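Local coordinates for periplasmic binding protein (PDB 4MO9), which probably binds a solute in the periplasm, perhaps an iron complex, for delivery to a membrane transporter, at residues Asp80-Leu92 with Tyr352-Trp364. Numbering follows the deposited sequence.
Sequences DMWKHFTAEMPEL and YDKFLPFSYSGIW
In this two-lobed solute-binding protein, helix 79-88 of the lobe that holds the bound trimethylamine oxide is pinned to the extended segment after helix 344-355 by a phenylalanine stack, Phe85 on Phe358, and a short run of polar bonds. The two rings lie face to face, centroids 4.0 Å apart and planes at 17°, and Phe85 CB also rests over the Phe358 face. Pro357 CG covers the other face, so the flat ring of Phe358 fits between Pro357 and Phe85. Met89, modelled like Met81 as selenomethionine, brings its selenium SE obliquely to Phe358 CE1 at 4.0 Å, a Met-aromatic contact, as Leu92 CD1 nears the same ring; the bend at chi3 (-77°) turns Met89 CE onto Pro357 CB. Replacing Phe358 by an alanine is likely to strip a face of Phe85 of its stacking partner and open a gap beside Met89 and Leu92. Alongside, the carboxylate of Glu88 offers two acceptors to Ser359: Ser359 N reaches the syn lone pair of Glu88 OE1 at 2.7 Å, and Ser359 OG donates to Glu88 OE2 in a very short bond. His84, its CG anti to the backbone N (chi1 -173°), supplies the ring N-H of NE2 to Ser359 O at 2.8 Å, so both backbone polar atoms of this serine are engaged. Toward the helix start, Met81 CE meets the edge of Trp364 at CH2, 3.6 Å away. Phe278 stacks on His84 and meets Trp364 edge-to-face, while helix 52-59 touches Phe85 through Phe52 and Phe358 through Ser56; beyond Trp364 the chain enters strand 365-367.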
loop_
_atom_site.group_PDB
_atom_site.type_symbol
_atom_site.label_atom_id
_atom_site.label_comp_id
_atom_site.label_asym_id
_atom_site.label_seq_id
_atom_site.Cartn_x
_atom_site.Cartn_y
_atom_site.Cartn_z
ATOM N N ASP A 80 -11.392 5.598 7.356
ATOM C CA ASP A 80 -11.482 4.643 8.453
ATOM C C ASP A 80 -10.163 4.595 9.219
ATOM O O ASP A 80 -10.160 4.507 10.451
ATOM C CB ASP A 80 -11.917 3.249 7.980
ATOM C CG ASP A 80 -10.938 2.624 7.009
ATOM O OD1 ASP A 80 -10.392 3.355 6.146
ATOM O OD2 ASP A 80 -10.734 1.385 7.105
HETATM N N MSE A 81 -9.046 4.683 8.497
HETATM C CA MSE A 81 -7.741 4.750 9.145
HETATM C C MSE A 81 -7.585 6.064 9.924
HETATM O O MSE A 81 -7.098 6.072 11.062
HETATM C CB MSE A 81 -6.621 4.611 8.109
HETATM C CG MSE A 81 -6.502 3.229 7.507
HETATM SE SE MSE A 81 -5.088 3.184 6.166
HETATM C CE MSE A 81 -4.961 1.246 5.977
ATOM N N TRP A 82 -8.011 7.169 9.318
ATOM C CA TRP A 82 -7.960 8.469 9.986
ATOM C C TRP A 82 -8.713 8.469 11.319
ATOM O O TRP A 82 -8.204 8.998 12.312
ATOM C CB TRP A 82 -8.493 9.580 9.070
ATOM C CG TRP A 82 -8.368 10.946 9.670
ATOM C CD1 TRP A 82 -9.379 11.789 10.030
ATOM C CD2 TRP A 82 -7.146 11.620 9.997
ATOM N NE1 TRP A 82 -8.858 12.951 10.560
ATOM C CE2 TRP A 82 -7.490 12.874 10.546
ATOM C CE3 TRP A 82 -5.795 11.288 9.870
ATOM C CZ2 TRP A 82 -6.526 13.797 10.970
ATOM C CZ3 TRP A 82 -4.842 12.193 10.296
ATOM C CH2 TRP A 82 -5.211 13.436 10.837
ATOM N N LYS A 83 -9.913 7.881 11.353
ATOM C CA LYS A 83 -10.675 7.822 12.602
ATOM C C LYS A 83 -9.942 6.993 13.647
ATOM O O LYS A 83 -9.860 7.368 14.818
ATOM C CB LYS A 83 -12.055 7.187 12.396
ATOM C CG LYS A 83 -12.969 7.874 11.404
ATOM C CD LYS A 83 -14.224 6.998 11.185
ATOM C CE LYS A 83 -14.654 6.978 9.718
ATOM N NZ LYS A 83 -15.310 5.695 9.350
ATOM N N HIS A 84 -9.437 5.840 13.223
ATOM C CA HIS A 84 -8.791 4.915 14.139
ATOM C C HIS A 84 -7.531 5.557 14.721
ATOM O O HIS A 84 -7.303 5.540 15.936
ATOM C CB HIS A 84 -8.430 3.631 13.397
ATOM C CG HIS A 84 -7.902 2.549 14.283
ATOM N ND1 HIS A 84 -8.693 1.892 15.204
ATOM C CD2 HIS A 84 -6.665 2.009 14.395
ATOM C CE1 HIS A 84 -7.964 0.997 15.844
ATOM N NE2 HIS A 84 -6.727 1.047 15.373
ATOM N N PHE A 85 -6.727 6.145 13.843
ATOM C CA PHE A 85 -5.445 6.693 14.254
ATOM C C PHE A 85 -5.637 7.916 15.147
ATOM O O PHE A 85 -4.954 8.058 16.161
ATOM C CB PHE A 85 -4.579 7.032 13.038
ATOM C CG PHE A 85 -4.234 5.840 12.175
ATOM C CD1 PHE A 85 -4.479 4.539 12.617
ATOM C CD2 PHE A 85 -3.656 6.023 10.922
ATOM C CE1 PHE A 85 -4.164 3.444 11.812
ATOM C CE2 PHE A 85 -3.339 4.932 10.112
ATOM C CZ PHE A 85 -3.595 3.643 10.559
ATOM N N THR A 86 -6.571 8.792 14.780
ATOM C CA THR A 86 -6.808 10.005 15.566
ATOM C C THR A 86 -7.435 9.674 16.917
ATOM O O THR A 86 -7.198 10.368 17.906
ATOM C CB THR A 86 -7.647 11.062 14.802
ATOM O OG1 THR A 86 -8.884 10.493 14.362
ATOM C CG2 THR A 86 -6.879 11.567 13.603
ATOM N N ALA A 87 -8.214 8.601 16.962
ATOM C CA ALA A 87 -8.810 8.157 18.218
ATOM C C ALA A 87 -7.715 7.806 19.217
ATOM O O ALA A 87 -7.819 8.124 20.405
ATOM C CB ALA A 87 -9.720 6.961 17.988
ATOM N N GLU A 88 -6.663 7.158 18.728
ATOM C CA GLU A 88 -5.593 6.686 19.601
ATOM C C GLU A 88 -4.463 7.706 19.745
ATOM O O GLU A 88 -3.698 7.661 20.710
ATOM C CB GLU A 88 -5.066 5.331 19.108
ATOM C CG GLU A 88 -6.193 4.310 18.897
ATOM C CD GLU A 88 -5.702 2.886 18.696
ATOM O OE1 GLU A 88 -4.503 2.700 18.382
ATOM O OE2 GLU A 88 -6.525 1.953 18.855
HETATM N N MSE A 89 -4.371 8.626 18.785
HETATM C CA MSE A 89 -3.338 9.662 18.785
HETATM C C MSE A 89 -3.963 10.994 18.357
HETATM O O MSE A 89 -3.730 11.461 17.246
HETATM C CB MSE A 89 -2.212 9.268 17.821
HETATM C CG MSE A 89 -1.031 10.210 17.813
HETATM SE SE MSE A 89 0.398 9.486 16.716
HETATM C CE MSE A 89 1.039 8.174 18.035
ATOM N N PRO A 90 -4.783 11.600 19.234
ATOM C CA PRO A 90 -5.570 12.787 18.859
ATOM C C PRO A 90 -4.736 13.981 18.401
ATOM O O PRO A 90 -5.257 14.855 17.705
ATOM C CB PRO A 90 -6.344 13.130 20.142
ATOM C CG PRO A 90 -5.625 12.397 21.252
ATOM C CD PRO A 90 -5.063 11.160 20.611
ATOM N N GLU A 91 -3.459 14.012 18.765
ATOM C CA GLU A 91 -2.604 15.129 18.376
ATOM C C GLU A 91 -2.423 15.210 16.865
ATOM O O GLU A 91 -2.019 16.249 16.343
ATOM C CB GLU A 91 -1.239 15.018 19.051
ATOM C CG GLU A 91 -1.270 15.165 20.556
ATOM C CD GLU A 91 0.073 14.848 21.179
ATOM O OE1 GLU A 91 0.459 13.656 21.179
ATOM O OE2 GLU A 91 0.747 15.791 21.654
ATOM N N LEU A 92 -2.710 14.115 16.169
ATOM C CA LEU A 92 -2.565 14.089 14.715
ATOM C C LEU A 92 -3.516 15.083 14.050
ATOM O O LEU A 92 -3.184 15.684 13.021
ATOM C CB LEU A 92 -2.825 12.679 14.167
ATOM C CG LEU A 92 -1.764 11.603 14.395
ATOM C CD1 LEU A 92 -2.222 10.279 13.793
ATOM C CD2 LEU A 92 -0.420 12.023 13.788
ATOM N N TYR A 352 2.209 -4.169 13.052
ATOM C CA TYR A 352 1.547 -3.239 13.972
ATOM C C TYR A 352 2.056 -3.402 15.405
ATOM O O TYR A 352 2.457 -2.414 16.038
ATOM C CB TYR A 352 0.025 -3.424 13.958
ATOM C CG TYR A 352 -0.699 -2.627 12.896
ATOM C CD1 TYR A 352 -0.668 -3.020 11.563
ATOM C CD2 TYR A 352 -1.428 -1.493 13.231
ATOM C CE1 TYR A 352 -1.332 -2.294 10.579
ATOM C CE2 TYR A 352 -2.089 -0.750 12.260
ATOM C CZ TYR A 352 -2.049 -1.160 10.935
ATOM O OH TYR A 352 -2.709 -0.424 9.960
ATOM N N ASP A 353 2.009 -4.631 15.924
ATOM C CA ASP A 353 2.419 -4.905 17.308
ATOM C C ASP A 353 3.840 -4.409 17.593
ATOM O O ASP A 353 4.099 -3.784 18.624
ATOM C CB ASP A 353 2.346 -6.407 17.615
ATOM C CG ASP A 353 0.917 -6.921 17.777
ATOM O OD1 ASP A 353 -0.017 -6.109 17.971
ATOM O OD2 ASP A 353 0.735 -8.157 17.715
ATOM N N LYS A 354 4.755 -4.681 16.666
ATOM C CA LYS A 354 6.169 -4.346 16.847
ATOM C C LYS A 354 6.514 -2.868 16.685
ATOM O O LYS A 354 7.328 -2.342 17.455
ATOM C CB LYS A 354 7.053 -5.167 15.899
ATOM C CG LYS A 354 7.386 -6.570 16.392
ATOM C CD LYS A 354 8.163 -7.369 15.337
ATOM C CE LYS A 354 9.527 -6.746 15.033
ATOM N NZ LYS A 354 10.494 -6.876 16.162
ATOM N N PHE A 355 5.916 -2.199 15.695
ATOM C CA PHE A 355 6.397 -0.866 15.284
ATOM C C PHE A 355 5.396 0.285 15.396
ATOM O O PHE A 355 5.787 1.417 15.684
ATOM C CB PHE A 355 6.898 -0.911 13.841
ATOM C CG PHE A 355 7.970 -1.930 13.604
ATOM C CD1 PHE A 355 9.173 -1.861 14.294
ATOM C CD2 PHE A 355 7.782 -2.950 12.678
ATOM C CE1 PHE A 355 10.170 -2.801 14.076
ATOM C CE2 PHE A 355 8.783 -3.890 12.450
ATOM C CZ PHE A 355 9.974 -3.813 13.152
ATOM N N LEU A 356 4.116 0.006 15.152
ATOM C CA LEU A 356 3.131 1.082 15.045
ATOM C C LEU A 356 2.510 1.479 16.390
ATOM O O LEU A 356 2.273 0.638 17.257
ATOM C CB LEU A 356 2.049 0.732 14.011
ATOM C CG LEU A 356 2.547 0.701 12.561
ATOM C CD1 LEU A 356 1.456 0.230 11.586
ATOM C CD2 LEU A 356 3.062 2.072 12.141
ATOM N N PRO A 357 2.263 2.782 16.570
ATOM C CA PRO A 357 1.603 3.288 17.774
ATOM C C PRO A 357 0.078 3.133 17.700
ATOM O O PRO A 357 -0.622 3.629 18.586
ATOM C CB PRO A 357 1.967 4.768 17.764
ATOM C CG PRO A 357 2.082 5.111 16.313
ATOM C CD PRO A 357 2.629 3.867 15.638
ATOM N N PHE A 358 -0.420 2.472 16.664
ATOM C CA PHE A 358 -1.862 2.272 16.499
ATOM C C PHE A 358 -2.190 0.795 16.715
ATOM O O PHE A 358 -1.414 -0.072 16.299
ATOM C CB PHE A 358 -2.302 2.712 15.095
ATOM C CG PHE A 358 -1.737 4.050 14.671
ATOM C CD1 PHE A 358 -2.118 5.218 15.320
ATOM C CD2 PHE A 358 -0.837 4.137 13.620
ATOM C CE1 PHE A 358 -1.598 6.450 14.933
ATOM C CE2 PHE A 358 -0.310 5.360 13.225
ATOM C CZ PHE A 358 -0.692 6.520 13.885
ATOM N N SER A 359 -3.318 0.497 17.359
ATOM C CA SER A 359 -3.666 -0.894 17.636
ATOM C C SER A 359 -4.117 -1.617 16.369
ATOM O O SER A 359 -4.796 -1.042 15.507
ATOM C CB SER A 359 -4.769 -0.980 18.692
ATOM O OG SER A 359 -5.959 -0.367 18.226
ATOM N N TYR A 360 -3.731 -2.881 16.248
ATOM C CA TYR A 360 -4.181 -3.684 15.127
ATOM C C TYR A 360 -5.625 -4.140 15.341
ATOM O O TYR A 360 -5.989 -4.525 16.452
ATOM C CB TYR A 360 -3.276 -4.902 14.943
ATOM C CG TYR A 360 -3.728 -5.805 13.819
ATOM C CD1 TYR A 360 -3.561 -5.427 12.493
ATOM C CD2 TYR A 360 -4.330 -7.027 14.084
ATOM C CE1 TYR A 360 -3.975 -6.242 11.457
ATOM C CE2 TYR A 360 -4.749 -7.853 13.058
ATOM C CZ TYR A 360 -4.566 -7.455 11.745
ATOM O OH TYR A 360 -4.991 -8.281 10.722
ATOM N N SER A 361 -6.432 -4.071 14.281
ATOM C CA SER A 361 -7.774 -4.672 14.246
ATOM C C SER A 361 -8.330 -4.625 12.819
ATOM O O SER A 361 -7.642 -4.187 11.895
ATOM C CB SER A 361 -8.743 -3.980 15.204
ATOM O OG SER A 361 -9.069 -2.693 14.730
ATOM N N GLY A 362 -9.562 -5.088 12.637
ATOM C CA GLY A 362 -10.180 -5.076 11.321
ATOM C C GLY A 362 -9.880 -6.329 10.513
ATOM O O GLY A 362 -9.311 -7.288 11.043
ATOM N N ILE A 363 -10.251 -6.313 9.232
ATOM C CA ILE A 363 -10.132 -7.480 8.352
ATOM C C ILE A 363 -9.412 -7.071 7.068
ATOM O O ILE A 363 -9.822 -6.115 6.407
ATOM C CB ILE A 363 -11.526 -8.035 7.976
ATOM C CG1 ILE A 363 -12.386 -8.256 9.228
ATOM C CG2 ILE A 363 -11.397 -9.302 7.124
ATOM C CD1 ILE A 363 -12.019 -9.486 10.022
ATOM N N TRP A 364 -8.361 -7.802 6.702
ATOM C CA TRP A 364 -7.441 -7.348 5.657
ATOM C C TRP A 364 -7.265 -8.371 4.548
ATOM O O TRP A 364 -6.774 -8.048 3.464
ATOM C CB TRP A 364 -6.084 -6.987 6.291
ATOM C CG TRP A 364 -6.262 -5.959 7.348
ATOM C CD1 TRP A 364 -6.550 -6.175 8.672
ATOM C CD2 TRP A 364 -6.233 -4.537 7.166
ATOM N NE1 TRP A 364 -6.678 -4.963 9.329
ATOM C CE2 TRP A 364 -6.492 -3.946 8.424
ATOM C CE3 TRP A 364 -6.006 -3.705 6.066
ATOM C CZ2 TRP A 364 -6.523 -2.557 8.607
ATOM C CZ3 TRP A 364 -6.042 -2.332 6.247
ATOM C CH2 TRP A 364 -6.300 -1.769 7.506
#